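PDB 5T99: glycoside Hydrolase from Bacteroides uniformis, which probably hydrolyses terminal beta-galactosidic linkages during agarose breakdown as a family 2 glycoside hydrolase, its active site binding the inhibitor galacto-isofagomine. Local coordinates for residues Q421-K432 / A456-Q465. Residues are numbered along the deposited sequence; the frame is centred on the assembly and turned at random.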
loop_
_atom_site.group_PDB
_atom_site.type_symbol
_atom_site.label_atom_id
_atom_site.label_comp_id
_atom_site.label_asym_id
_atom_site.label_seq_id
_atom_site.Cartn_x
_atom_site.Cartn_y
_atom_site.Cartn_z
ATOM N N GLN A 421 23.154 12.293 1.387
ATOM C CA GLN A 421 22.998 13.486 0.545
ATOM C C GLN A 421 23.965 14.631 0.908
ATOM O O GLN A 421 24.453 15.340 0.017
ATOM C CB GLN A 421 21.573 14.035 0.643
ATOM C CG GLN A 421 20.491 13.200 -0.011
ATOM C CD GLN A 421 19.130 13.716 0.372
ATOM O OE1 GLN A 421 18.507 14.472 -0.375
ATOM N NE2 GLN A 421 18.685 13.366 1.568
ATOM N N SER A 422 24.217 14.822 2.206
ATOM C CA SER A 422 25.150 15.863 2.659
ATOM C C SER A 422 26.630 15.433 2.883
ATOM O O SER A 422 27.440 16.297 3.172
ATOM C CB SER A 422 24.590 16.605 3.893
ATOM O OG SER A 422 24.542 15.761 5.029
ATOM N N ASP A 423 26.969 14.137 2.771
ATOM C CA ASP A 423 28.391 13.691 2.709
ATOM C C ASP A 423 28.923 14.062 1.330
ATOM O O ASP A 423 28.756 13.320 0.354
ATOM C CB ASP A 423 28.566 12.175 2.980
ATOM C CG ASP A 423 30.069 11.709 3.024
ATOM O OD1 ASP A 423 31.011 12.468 2.678
ATOM O OD2 ASP A 423 30.311 10.544 3.419
ATOM N N LYS A 424 29.562 15.222 1.263
ATOM C CA LYS A 424 30.017 15.790 -0.006
ATOM C C LYS A 424 31.008 14.908 -0.786
ATOM O O LYS A 424 30.839 14.710 -1.991
ATOM C CB LYS A 424 30.594 17.190 0.240
ATOM C CG LYS A 424 30.884 17.976 -1.021
ATOM C CD LYS A 424 31.258 19.419 -0.699
ATOM C CE LYS A 424 32.016 20.066 -1.859
ATOM N NZ LYS A 424 32.012 21.558 -1.791
ATOM N N LYS A 425 32.007 14.368 -0.090
ATOM C CA LYS A 425 33.085 13.597 -0.727
ATOM C C LYS A 425 32.655 12.206 -1.182
ATOM O O LYS A 425 33.008 11.796 -2.286
ATOM C CB LYS A 425 34.327 13.481 0.195
ATOM C CG LYS A 425 35.427 14.508 -0.097
ATOM C CD LYS A 425 35.996 15.182 1.153
ATOM C CE LYS A 425 36.794 14.233 2.043
ATOM N NZ LYS A 425 37.325 14.934 3.253
ATOM N N LYS A 426 31.921 11.492 -0.324
ATOM C CA LYS A 426 31.697 10.048 -0.491
ATOM C C LYS A 426 30.252 9.549 -0.526
ATOM O O LYS A 426 30.038 8.393 -0.865
ATOM C CB LYS A 426 32.481 9.278 0.585
ATOM C CG LYS A 426 33.997 9.348 0.416
ATOM C CD LYS A 426 34.483 8.605 -0.830
ATOM C CE LYS A 426 35.999 8.496 -0.865
ATOM N NZ LYS A 426 36.463 7.622 -1.978
ATOM N N GLY A 427 29.273 10.395 -0.215
ATOM C CA GLY A 427 27.861 9.986 -0.192
ATOM C C GLY A 427 27.403 9.347 -1.503
ATOM O O GLY A 427 26.723 8.320 -1.482
ATOM N N PHE A 428 27.824 9.920 -2.638
ATOM C CA PHE A 428 27.521 9.349 -3.960
ATOM C C PHE A 428 27.912 7.866 -4.122
ATOM O O PHE A 428 27.274 7.142 -4.888
ATOM C CB PHE A 428 28.123 10.206 -5.110
ATOM C CG PHE A 428 29.567 9.897 -5.425
ATOM C CD1 PHE A 428 29.898 9.080 -6.504
ATOM C CD2 PHE A 428 30.599 10.383 -4.627
ATOM C CE1 PHE A 428 31.220 8.778 -6.797
ATOM C CE2 PHE A 428 31.924 10.075 -4.910
ATOM C CZ PHE A 428 32.234 9.278 -6.000
ATOM N N THR A 429 28.938 7.412 -3.406
ATOM C CA THR A 429 29.424 6.025 -3.542
ATOM C C THR A 429 28.431 4.984 -3.032
ATOM O O THR A 429 28.329 3.889 -3.596
ATOM C CB THR A 429 30.791 5.812 -2.853
ATOM O OG1 THR A 429 30.649 5.919 -1.432
ATOM C CG2 THR A 429 31.819 6.844 -3.364
ATOM N N VAL A 430 27.688 5.335 -1.988
ATOM C CA VAL A 430 26.677 4.443 -1.432
ATOM C C VAL A 430 25.501 4.390 -2.414
ATOM O O VAL A 430 24.972 3.313 -2.685
ATOM C CB VAL A 430 26.239 4.863 -0.003
ATOM C CG1 VAL A 430 25.272 3.844 0.587
ATOM C CG2 VAL A 430 27.441 5.005 0.924
ATOM N N ALA A 431 25.125 5.537 -2.983
ATOM C CA ALA A 431 24.106 5.562 -4.027
ATOM C C ALA A 431 24.488 4.711 -5.255
ATOM O O ALA A 431 23.669 3.934 -5.762
ATOM C CB ALA A 431 23.824 6.988 -4.457
ATOM N N LYS A 432 25.719 4.876 -5.744
ATOM C CA LYS A 432 26.204 4.062 -6.870
ATOM C C LYS A 432 26.129 2.550 -6.555
ATOM O O LYS A 432 25.635 1.760 -7.356
ATOM C CB LYS A 432 27.635 4.453 -7.240
ATOM C CG LYS A 432 28.137 3.834 -8.537
ATOM C CD LYS A 432 29.594 4.171 -8.778
ATOM C CE LYS A 432 30.104 3.570 -10.072
ATOM N NZ LYS A 432 30.096 2.074 -10.036
ATOM N N ALA A 456 22.325 19.903 -2.453
ATOM C CA ALA A 456 23.389 18.941 -2.077
ATOM C C ALA A 456 23.571 17.712 -2.989
ATOM O O ALA A 456 24.565 17.637 -3.689
ATOM C CB ALA A 456 23.253 18.518 -0.614
ATOM N N PRO A 457 22.602 16.773 -3.015
ATOM C CA PRO A 457 22.812 15.547 -3.808
ATOM C C PRO A 457 22.964 15.778 -5.329
ATOM O O PRO A 457 23.590 14.948 -6.001
ATOM C CB PRO A 457 21.569 14.714 -3.500
ATOM C CG PRO A 457 20.518 15.720 -3.208
ATOM C CD PRO A 457 21.206 16.890 -2.556
ATOM N N PHE A 458 22.427 16.895 -5.839
ATOM C CA PHE A 458 22.648 17.321 -7.225
ATOM C C PHE A 458 24.069 17.846 -7.479
ATOM O O PHE A 458 24.663 17.573 -8.547
ATOM C CB PHE A 458 21.604 18.348 -7.643
ATOM C CG PHE A 458 20.221 17.786 -7.684
ATOM C CD1 PHE A 458 19.773 17.117 -8.812
ATOM C CD2 PHE A 458 19.387 17.865 -6.583
ATOM C CE1 PHE A 458 18.511 16.572 -8.853
ATOM C CE2 PHE A 458 18.124 17.299 -6.618
ATOM C CZ PHE A 458 17.684 16.659 -7.756
ATOM N N ASP A 459 24.597 18.600 -6.507
ATOM C CA ASP A 459 25.964 19.158 -6.569
ATOM C C ASP A 459 27.046 18.169 -6.106
ATOM O O ASP A 459 28.210 18.308 -6.485
ATOM C CB ASP A 459 26.072 20.432 -5.712
ATOM C CG ASP A 459 25.249 21.597 -6.258
ATOM O OD1 ASP A 459 24.739 21.530 -7.400
ATOM O OD2 ASP A 459 25.122 22.603 -5.522
ATOM N N ASN A 460 26.650 17.192 -5.282
ATOM C CA ASN A 460 27.559 16.189 -4.751
ATOM C C ASN A 460 27.603 14.884 -5.573
ATOM O O ASN A 460 27.990 13.836 -5.047
ATOM C CB ASN A 460 27.167 15.853 -3.308
ATOM C CG ASN A 460 27.198 17.057 -2.381
ATOM O OD1 ASN A 460 27.688 18.117 -2.735
ATOM N ND2 ASN A 460 26.653 16.887 -1.182
ATOM N N ASN A 461 27.186 14.932 -6.842
ATOM C CA ASN A 461 27.301 13.772 -7.746
ATOM C C ASN A 461 26.481 12.544 -7.297
ATOM O O ASN A 461 26.796 11.443 -7.697
ATOM C CB ASN A 461 28.795 13.415 -7.924
ATOM C CG ASN A 461 29.080 12.562 -9.147
ATOM O OD1 ASN A 461 28.483 12.719 -10.223
ATOM N ND2 ASN A 461 30.027 11.656 -8.987
ATOM N N MET A 462 25.428 12.737 -6.484
ATOM C CA MET A 462 24.577 11.627 -6.008
ATOM C C MET A 462 23.399 11.365 -6.942
ATOM O O MET A 462 23.179 10.236 -7.363
ATOM C CB MET A 462 24.049 11.871 -4.590
ATOM C CG MET A 462 23.167 10.739 -4.067
ATOM S SD MET A 462 22.621 10.902 -2.350
ATOM C CE MET A 462 24.051 10.285 -1.469
ATOM N N ALA A 463 22.633 12.415 -7.237
ATOM C CA ALA A 463 21.486 12.354 -8.166
ATOM C C ALA A 463 21.819 11.708 -9.529
ATOM O O ALA A 463 20.966 11.075 -10.152
ATOM C CB ALA A 463 20.920 13.749 -8.373
ATOM N N GLN A 464 23.074 11.837 -9.950
ATOM C CA GLN A 464 23.538 11.286 -11.210
ATOM C C GLN A 464 23.791 9.767 -11.174
ATOM O O GLN A 464 23.992 9.163 -12.218
ATOM C CB GLN A 464 24.820 12.010 -11.647
ATOM C CG GLN A 464 24.651 13.494 -11.998
ATOM C CD GLN A 464 24.548 14.436 -10.795
ATOM O OE1 GLN A 464 24.763 14.045 -9.645
ATOM N NE2 GLN A 464 24.193 15.687 -11.064
ATOM N N GLN A 465 23.789 9.158 -9.991
ATOM C CA GLN A 465 24.085 7.732 -9.842
ATOM C C GLN A 465 22.874 6.833 -10.023
ATOM O O GLN A 465 23.027 5.634 -10.132
ATOM C CB GLN A 465 24.673 7.458 -8.459
ATOM C CG GLN A 465 25.919 8.248 -8.131
ATOM C CD GLN A 465 27.042 8.042 -9.132
ATOM O OE1 GLN A 465 27.266 6.942 -9.635
ATOM N NE2 GLN A 465 27.746 9.115 -9.430
HETATM O O HOH W 1 28.767 12.629 -2.788
#
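A water is gripped from both segments: it accepts from Phe428 N at 2.9 Å and lies within hydrogen-bonding distance of Asn460 O (2.7 Å) and Lys424 O (3.0 Å). It joins two pieces of the catalytic TIM barrel, the loop and first turn of helix 427-441 and the segment that opens with the short helix 456-459, after barrel strand 447-451. Beside it Asn460 ND2 donates to Gln421 O at 2.9 Å, a bent bond (N-H...O 135°) whose acceptor sits somewhat out of the amide plane. The Gln421 amide itself turns to Ile418, Asn452 and Tyr453, while its CG rests 3.9 Å from Met462 SD.

Met462 leaves its backbone with CG anti to N, then bends at chi3 (-82°), which lays CE 3.3 Å from Gly427 O; its CG packs on Ala431 CB. The Phe428 ring takes Asn461 ND2 over one face, the planes 41° apart, and Thr429 CG2 lies over the opposite face, offset toward the rim.

Gln465 folds back on its own segment, NE2 donating nearly straight to Asn461 O (3.1 Å). Replacing Gln465 by an alanine is likely to leave the Asn461 carbonyl without its amide donor and to open a gap beside Phe428 and Lys432. The Lys432 ammonium forms a salt bridge with Asp436, and CB, CG and CD of the same side chain run past Gln465 OE1, with CG at 3.4 Å.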